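Long-range contact in protein ACDH-11, isoform b (Caenorhabditis elegans, PDB 4Y9J), which is a flavin-binding member of the acyl-CoA dehydrogenase family, with four protein chains in its assembly: residues B[316-327]-B[399-410]. Sequence-based numbering, arbitrary orientation.
With UCC (S-{(3S,5R,9R)-1-[(2R,3S,4R,5R)-5-(6-amino-9H-purin-9-yl)-4-hydroxy-3-(phosphonooxy)tetrahydrofuran-2-yl]-3,5,9-trihydroxy-8,8-dimethyl-3,5-dioxido-10,14-dioxo-2,4,6-trioxa-11,15-diaza-3lambda~5~,5lambda~5~-diphosphaheptadecan-17-yl} undecanethioate), chain F.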
loop_
_atom_site.group_PDB
_atom_site.type_symbol
_atom_site.label_atom_id
_atom_site.label_comp_id
_atom_site.label_asym_id
_atom_site.label_seq_id
_atom_site.Cartn_x
_atom_site.Cartn_y
_atom_site.Cartn_z
ATOM N N ARG B 316 -17.506 -29.198 8.332
ATOM C CA ARG B 316 -18.069 -29.502 6.991
ATOM C C ARG B 316 -19.555 -29.051 6.888
ATOM O O ARG B 316 -19.953 -28.452 5.913
ATOM C CB ARG B 316 -17.842 -31.005 6.652
ATOM C CG ARG B 316 -16.343 -31.208 6.386
ATOM C CD ARG B 316 -15.862 -32.635 6.105
ATOM N NE ARG B 316 -14.427 -32.661 5.950
ATOM C CZ ARG B 316 -13.719 -33.766 5.952
ATOM N NH1 ARG B 316 -14.294 -34.894 6.186
ATOM N NH2 ARG B 316 -12.428 -33.767 5.795
ATOM N N ILE B 317 -20.354 -29.189 7.949
ATOM C CA ILE B 317 -21.734 -28.607 7.956
ATOM C C ILE B 317 -21.719 -27.021 7.899
ATOM O O ILE B 317 -22.504 -26.371 7.182
ATOM C CB ILE B 317 -22.514 -29.061 9.168
ATOM C CG1 ILE B 317 -22.725 -30.605 9.090
ATOM C CG2 ILE B 317 -23.830 -28.302 9.320
ATOM C CD1 ILE B 317 -23.624 -31.158 10.136
ATOM N N HIS B 318 -20.887 -26.423 8.733
ATOM C CA HIS B 318 -20.673 -24.971 8.684
ATOM C C HIS B 318 -20.227 -24.554 7.282
ATOM O O HIS B 318 -20.603 -23.493 6.796
ATOM C CB HIS B 318 -19.599 -24.531 9.670
ATOM C CG HIS B 318 -20.069 -24.283 11.067
ATOM N ND1 HIS B 318 -20.421 -25.280 11.954
ATOM C CD2 HIS B 318 -20.172 -23.136 11.760
ATOM C CE1 HIS B 318 -20.725 -24.754 13.120
ATOM N NE2 HIS B 318 -20.595 -23.457 13.017
ATOM N N ASN B 319 -19.371 -25.345 6.655
ATOM C CA ASN B 319 -18.883 -24.963 5.320
ATOM C C ASN B 319 -20.054 -24.995 4.326
ATOM O O ASN B 319 -20.145 -24.144 3.469
ATOM C CB ASN B 319 -17.765 -25.889 4.867
ATOM C CG ASN B 319 -17.107 -25.423 3.611
ATOM O OD1 ASN B 319 -16.261 -24.531 3.617
ATOM N ND2 ASN B 319 -17.519 -26.013 2.495
ATOM N N ALA B 320 -20.957 -25.951 4.459
ATOM C CA ALA B 320 -22.125 -25.978 3.614
ATOM C C ALA B 320 -23.037 -24.781 3.818
ATOM O O ALA B 320 -23.649 -24.268 2.881
ATOM C CB ALA B 320 -22.890 -27.285 3.811
ATOM N N VAL B 321 -23.170 -24.391 5.087
ATOM C CA VAL B 321 -23.882 -23.170 5.475
ATOM C C VAL B 321 -23.319 -21.949 4.703
ATOM O O VAL B 321 -24.081 -21.149 4.184
ATOM C CB VAL B 321 -23.818 -22.899 6.963
ATOM C CG1 VAL B 321 -24.343 -21.501 7.267
ATOM C CG2 VAL B 321 -24.617 -23.904 7.747
ATOM N N ALA B 322 -22.004 -21.862 4.626
ATOM C CA ALA B 322 -21.314 -20.774 3.958
ATOM C C ALA B 322 -21.567 -20.823 2.446
ATOM O O ALA B 322 -21.915 -19.811 1.872
ATOM C CB ALA B 322 -19.845 -20.867 4.209
ATOM N N SER B 323 -21.456 -22.005 1.836
ATOM C CA SER B 323 -21.739 -22.151 0.425
ATOM C C SER B 323 -23.144 -21.647 0.111
ATOM O O SER B 323 -23.369 -20.890 -0.831
ATOM C CB SER B 323 -21.596 -23.623 0.010
ATOM O OG SER B 323 -20.263 -24.047 0.053
ATOM N N LEU B 324 -24.103 -22.088 0.885
ATOM C CA LEU B 324 -25.490 -21.772 0.681
ATOM C C LEU B 324 -25.764 -20.311 1.001
ATOM O O LEU B 324 -26.616 -19.694 0.351
ATOM C CB LEU B 324 -26.385 -22.696 1.512
ATOM C CG LEU B 324 -26.423 -24.123 0.923
ATOM C CD1 LEU B 324 -26.906 -25.132 1.906
ATOM C CD2 LEU B 324 -27.251 -24.161 -0.340
ATOM N N GLY B 325 -25.062 -19.791 1.995
ATOM C CA GLY B 325 -25.137 -18.376 2.329
ATOM C C GLY B 325 -24.741 -17.448 1.149
ATOM O O GLY B 325 -25.490 -16.485 0.832
ATOM N N TYR B 326 -23.681 -17.812 0.461
ATOM C CA TYR B 326 -23.220 -17.050 -0.721
ATOM C C TYR B 326 -24.194 -17.174 -1.898
ATOM O O TYR B 326 -24.475 -16.179 -2.588
ATOM C CB TYR B 326 -21.826 -17.476 -1.144
ATOM C CG TYR B 326 -20.773 -17.139 -0.107
ATOM C CD1 TYR B 326 -20.637 -15.866 0.362
ATOM C CD2 TYR B 326 -19.911 -18.105 0.404
ATOM C CE1 TYR B 326 -19.683 -15.545 1.314
ATOM C CE2 TYR B 326 -18.939 -17.783 1.336
ATOM C CZ TYR B 326 -18.844 -16.498 1.792
ATOM O OH TYR B 326 -17.969 -16.106 2.783
ATOM N N MET B 327 -24.708 -18.386 -2.102
ATOM C CA MET B 327 -25.706 -18.636 -3.143
ATOM C C MET B 327 -26.975 -17.821 -2.895
ATOM O O MET B 327 -27.455 -17.068 -3.758
ATOM C CB MET B 327 -25.993 -20.118 -3.242
ATOM C CG MET B 327 -24.797 -20.946 -3.678
ATOM S SD MET B 327 -24.814 -22.744 -3.290
ATOM C CE MET B 327 -26.255 -23.159 -4.130
ATOM N N THR B 399 -23.180 -35.657 5.734
ATOM C CA THR B 399 -22.275 -34.616 6.058
ATOM C C THR B 399 -21.299 -34.380 4.899
ATOM O O THR B 399 -21.208 -33.235 4.380
ATOM C CB THR B 399 -21.584 -34.937 7.397
ATOM O OG1 THR B 399 -22.547 -34.771 8.414
ATOM C CG2 THR B 399 -20.533 -33.936 7.656
ATOM N N PRO B 400 -20.632 -35.456 4.403
ATOM C CA PRO B 400 -19.733 -35.169 3.271
ATOM C C PRO B 400 -20.460 -34.877 1.950
ATOM O O PRO B 400 -19.952 -34.071 1.147
ATOM C CB PRO B 400 -18.914 -36.456 3.150
ATOM C CG PRO B 400 -19.789 -37.547 3.775
ATOM C CD PRO B 400 -20.420 -36.816 4.926
ATOM N N VAL B 401 -21.611 -35.526 1.746
ATOM C CA VAL B 401 -22.411 -35.349 0.529
ATOM C C VAL B 401 -22.858 -33.881 0.459
ATOM O O VAL B 401 -22.663 -33.205 -0.547
ATOM C CB VAL B 401 -23.607 -36.308 0.487
ATOM C CG1 VAL B 401 -24.511 -35.977 -0.683
ATOM C CG2 VAL B 401 -23.144 -37.750 0.427
ATOM N N LEU B 402 -23.416 -33.384 1.557
ATOM C CA LEU B 402 -23.809 -31.968 1.643
ATOM C C LEU B 402 -22.692 -30.960 1.390
ATOM O O LEU B 402 -22.804 -30.059 0.537
ATOM C CB LEU B 402 -24.436 -31.696 2.982
ATOM C CG LEU B 402 -24.750 -30.267 3.342
ATOM C CD1 LEU B 402 -25.811 -29.680 2.446
ATOM C CD2 LEU B 402 -25.199 -30.158 4.792
ATOM N N LYS B 403 -21.602 -31.142 2.122
ATOM C CA LYS B 403 -20.466 -30.284 1.957
ATOM C C LYS B 403 -19.992 -30.282 0.507
ATOM O O LYS B 403 -19.783 -29.200 -0.096
ATOM C CB LYS B 403 -19.336 -30.696 2.925
ATOM C CG LYS B 403 -18.172 -29.717 3.149
ATOM C CD LYS B 403 -17.345 -29.359 1.934
ATOM C CE LYS B 403 -15.952 -28.898 2.315
ATOM N NZ LYS B 403 -15.135 -28.422 1.194
ATOM N N LEU B 404 -19.731 -31.443 -0.049
ATOM C CA LEU B 404 -19.115 -31.472 -1.364
ATOM C C LEU B 404 -20.085 -30.980 -2.421
ATOM O O LEU B 404 -19.685 -30.334 -3.405
ATOM C CB LEU B 404 -18.560 -32.842 -1.705
ATOM C CG LEU B 404 -19.507 -34.002 -1.940
ATOM C CD1 LEU B 404 -19.920 -34.086 -3.414
ATOM C CD2 LEU B 404 -18.886 -35.328 -1.492
ATOM N N TYR B 405 -21.359 -31.241 -2.256
ATOM C CA TYR B 405 -22.317 -30.864 -3.290
ATOM C C TYR B 405 -22.588 -29.337 -3.293
ATOM O O TYR B 405 -22.469 -28.676 -4.367
ATOM C CB TYR B 405 -23.618 -31.684 -3.195
ATOM C CG TYR B 405 -24.478 -31.525 -4.478
ATOM C CD1 TYR B 405 -24.081 -32.119 -5.655
ATOM C CD2 TYR B 405 -25.619 -30.759 -4.488
ATOM C CE1 TYR B 405 -24.830 -31.995 -6.807
ATOM C CE2 TYR B 405 -26.377 -30.614 -5.610
ATOM C CZ TYR B 405 -25.988 -31.258 -6.777
ATOM O OH TYR B 405 -26.688 -31.113 -7.946
ATOM N N ALA B 406 -22.941 -28.767 -2.130
ATOM C CA ALA B 406 -23.144 -27.328 -2.043
ATOM C C ALA B 406 -21.855 -26.585 -2.420
ATOM O O ALA B 406 -21.880 -25.513 -3.043
ATOM C CB ALA B 406 -23.598 -26.898 -0.632
ATOM N N GLY B 407 -20.731 -27.193 -2.045
ATOM C CA GLY B 407 -19.421 -26.703 -2.346
ATOM C C GLY B 407 -19.176 -26.490 -3.806
ATOM O O GLY B 407 -18.587 -25.503 -4.236
ATOM N N LYS B 408 -19.627 -27.461 -4.579
ATOM C CA LYS B 408 -19.378 -27.474 -5.990
ATOM C C LYS B 408 -20.455 -26.665 -6.719
ATOM O O LYS B 408 -20.203 -26.143 -7.791
ATOM C CB LYS B 408 -19.278 -28.904 -6.469
ATOM C CG LYS B 408 -18.945 -29.115 -7.917
ATOM C CD LYS B 408 -17.769 -28.288 -8.412
ATOM C CE LYS B 408 -16.490 -28.602 -7.637
ATOM N NZ LYS B 408 -15.336 -27.822 -8.015
ATOM N N GLN B 409 -21.650 -26.552 -6.166
ATOM C CA GLN B 409 -22.645 -25.607 -6.680
ATOM C C GLN B 409 -22.233 -24.111 -6.586
ATOM O O GLN B 409 -22.634 -23.336 -7.422
ATOM C CB GLN B 409 -23.964 -25.735 -5.960
ATOM C CG GLN B 409 -24.751 -26.980 -6.234
ATOM C CD GLN B 409 -25.999 -26.965 -5.402
ATOM O OE1 GLN B 409 -25.916 -26.910 -4.176
ATOM N NE2 GLN B 409 -27.142 -26.997 -6.044
ATOM N N ALA B 410 -21.453 -23.753 -5.584
ATOM C CA ALA B 410 -21.349 -22.365 -5.113
ATOM C C ALA B 410 -20.653 -21.431 -6.136
ATOM O O ALA B 410 -21.203 -20.398 -6.451
ATOM C CB ALA B 410 -20.607 -22.284 -3.789
HETATM O OA1 UCC F . -9.271 -26.708 6.023
HETATM C CA1 UCC F . -9.266 -26.519 7.300
HETATM C CA2 UCC F . -9.744 -25.295 8.089
HETATM C CA3 UCC F . -10.629 -24.284 7.429
HETATM C CA4 UCC F . -11.767 -23.793 8.384
HETATM C CA5 UCC F . -13.120 -24.299 7.866
HETATM C CA6 UCC F . -14.168 -23.244 7.954
HETATM C CA7 UCC F . -15.511 -23.739 7.443
HETATM C CA8 UCC F . -16.306 -22.562 7.845
HETATM C CA9 UCC F . -17.238 -21.962 6.939
HETATM C C10 UCC F . -16.882 -20.605 6.525
HETATM C C11 UCC F . -16.691 -20.786 5.026
HETATM S S UCC F . -8.671 -27.592 8.438
HETATM C CP1 UCC F . -8.005 -29.062 7.568
HETATM C CP2 UCC F . -9.007 -29.845 6.777
HETATM N NP1 UCC F . -8.485 -31.157 6.343
HETATM C CP3 UCC F . -9.369 -32.050 5.894
HETATM O OP1 UCC F . -10.562 -31.812 5.705
HETATM C CP4 UCC F . -8.860 -33.460 5.676
HETATM C CP5 UCC F . -9.239 -33.921 4.261
HETATM N NP2 UCC F . -8.869 -35.330 4.255
HETATM C CP6 UCC F . -9.635 -36.314 4.724
HETATM O OP2 UCC F . -10.783 -36.149 5.111
HETATM C CP8 UCC F . -9.017 -37.695 4.627
HETATM O OP3 UCC F . -10.023 -38.620 4.113
HETATM C CPB UCC F . -8.618 -38.348 5.929
HETATM C CP7 UCC F . -9.567 -38.262 7.133
HETATM C CP9 UCC F . -7.651 -37.230 6.519
HETATM C CPA UCC F . -7.501 -39.407 5.795
HETATM O O7 UCC F . -7.156 -39.916 7.108
HETATM P P2 UCC F . -6.431 -41.358 7.250
HETATM O O21 UCC F . -6.115 -41.640 8.711
HETATM O O22 UCC F . -5.401 -41.433 6.114
HETATM O O6 UCC F . -7.643 -42.311 6.729
HETATM P P1 UCC F . -8.433 -43.444 7.521
HETATM O O11 UCC F . -7.530 -44.569 8.007
HETATM O O12 UCC F . -9.564 -43.760 6.588
HETATM O "O5'" UCC F . -8.999 -42.550 8.811
HETATM C "C5'" UCC F . -8.609 -42.898 10.162
HETATM C "C4'" UCC F . -9.834 -43.079 11.079
HETATM C "C3'" UCC F . -10.742 -44.201 10.581
HETATM O "O3'" UCC F . -11.319 -44.737 11.745
HETATM P P3 UCC F . -11.045 -46.219 12.219
HETATM O O33 UCC F . -11.782 -46.269 13.539
HETATM O O32 UCC F . -9.560 -46.258 12.496
HETATM O O31 UCC F . -11.585 -47.092 11.059
HETATM C "C2'" UCC F . -11.828 -43.529 9.753
HETATM O "O2'" UCC F . -13.108 -44.156 9.803
HETATM O "O4'" UCC F . -10.636 -41.879 11.066
HETATM C "C1'" UCC F . -11.913 -42.213 10.537
HETATM N N9 UCC F . -12.476 -41.070 9.803
HETATM C C4 UCC F . -13.682 -40.585 10.076
HETATM N N3 UCC F . -14.641 -40.839 10.999
HETATM C C8 UCC F . -11.915 -40.425 8.754
HETATM N N7 UCC F . -12.754 -39.454 8.348
HETATM C C5 UCC F . -13.860 -39.488 9.127
HETATM C C6 UCC F . -15.111 -38.696 9.263
HETATM N N6 UCC F . -15.335 -37.662 8.412
HETATM N N1 UCC F . -16.027 -39.095 10.203
HETATM C C2 UCC F . -15.784 -40.131 11.031
HETATM O O HOH W 1 -19.953 -26.777 1.242
#
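R316 lies over K403 at its aliphatic base, but in one of its two modelled conformers its flat guanidinium reaches past that lysine to the bound UCC. OP1 of UCC sits at the edge of the group, in its plane, and accepts from R316 NH2 at 2.7 Å (N-H...O angle 156°); the same nitrogen also gives a bond to UCC OP2. Both segments belong to the helical C-terminal domain of the acyl-CoA dehydrogenase fold: 316-327 of helix 304-338 and 399-410 of helix 389-419 run in the same direction, their local axes 27° apart and 8.4 Å at closest approach. Small residues line much of the seam, S323 facing A406, G407 and A410.

At the UCC end, K403 CG packs against R316 CB at 3.7 Å. A bend at chi2 (-61°) then carries the lysine slantwise across N319, whose ND2 is 3.3 Å from K403 CE. Beyond it, K403 NZ is gripped by the carbonyl oxygens of T442, W445 and G447, which would help offset a buried charge. N319 ND2 and S323 OG also have T442 as a partner, through its carbonyl and hydroxyl oxygens respectively. A water ties the two helices together in this polar patch, donating to K403 O at 2.8 Å, accepting weakly from N319 ND2 and hydrogen-bonding to S323 OG.

The neighbouring strip is apolar. A320 CB presses on the branch point of L402, 3.5 Å from CG, with both leucine methyls close by. On the pocket side of helix 304-338, A322 CB meets C11, the far end of the UCC acyl chain. At the other end of the seam M327 lays its sulfur by A410 CA, while its methyl CE touches Q409 OE1 at 3.8 Å, an oxygen hydrogen-bonded to S368 OG.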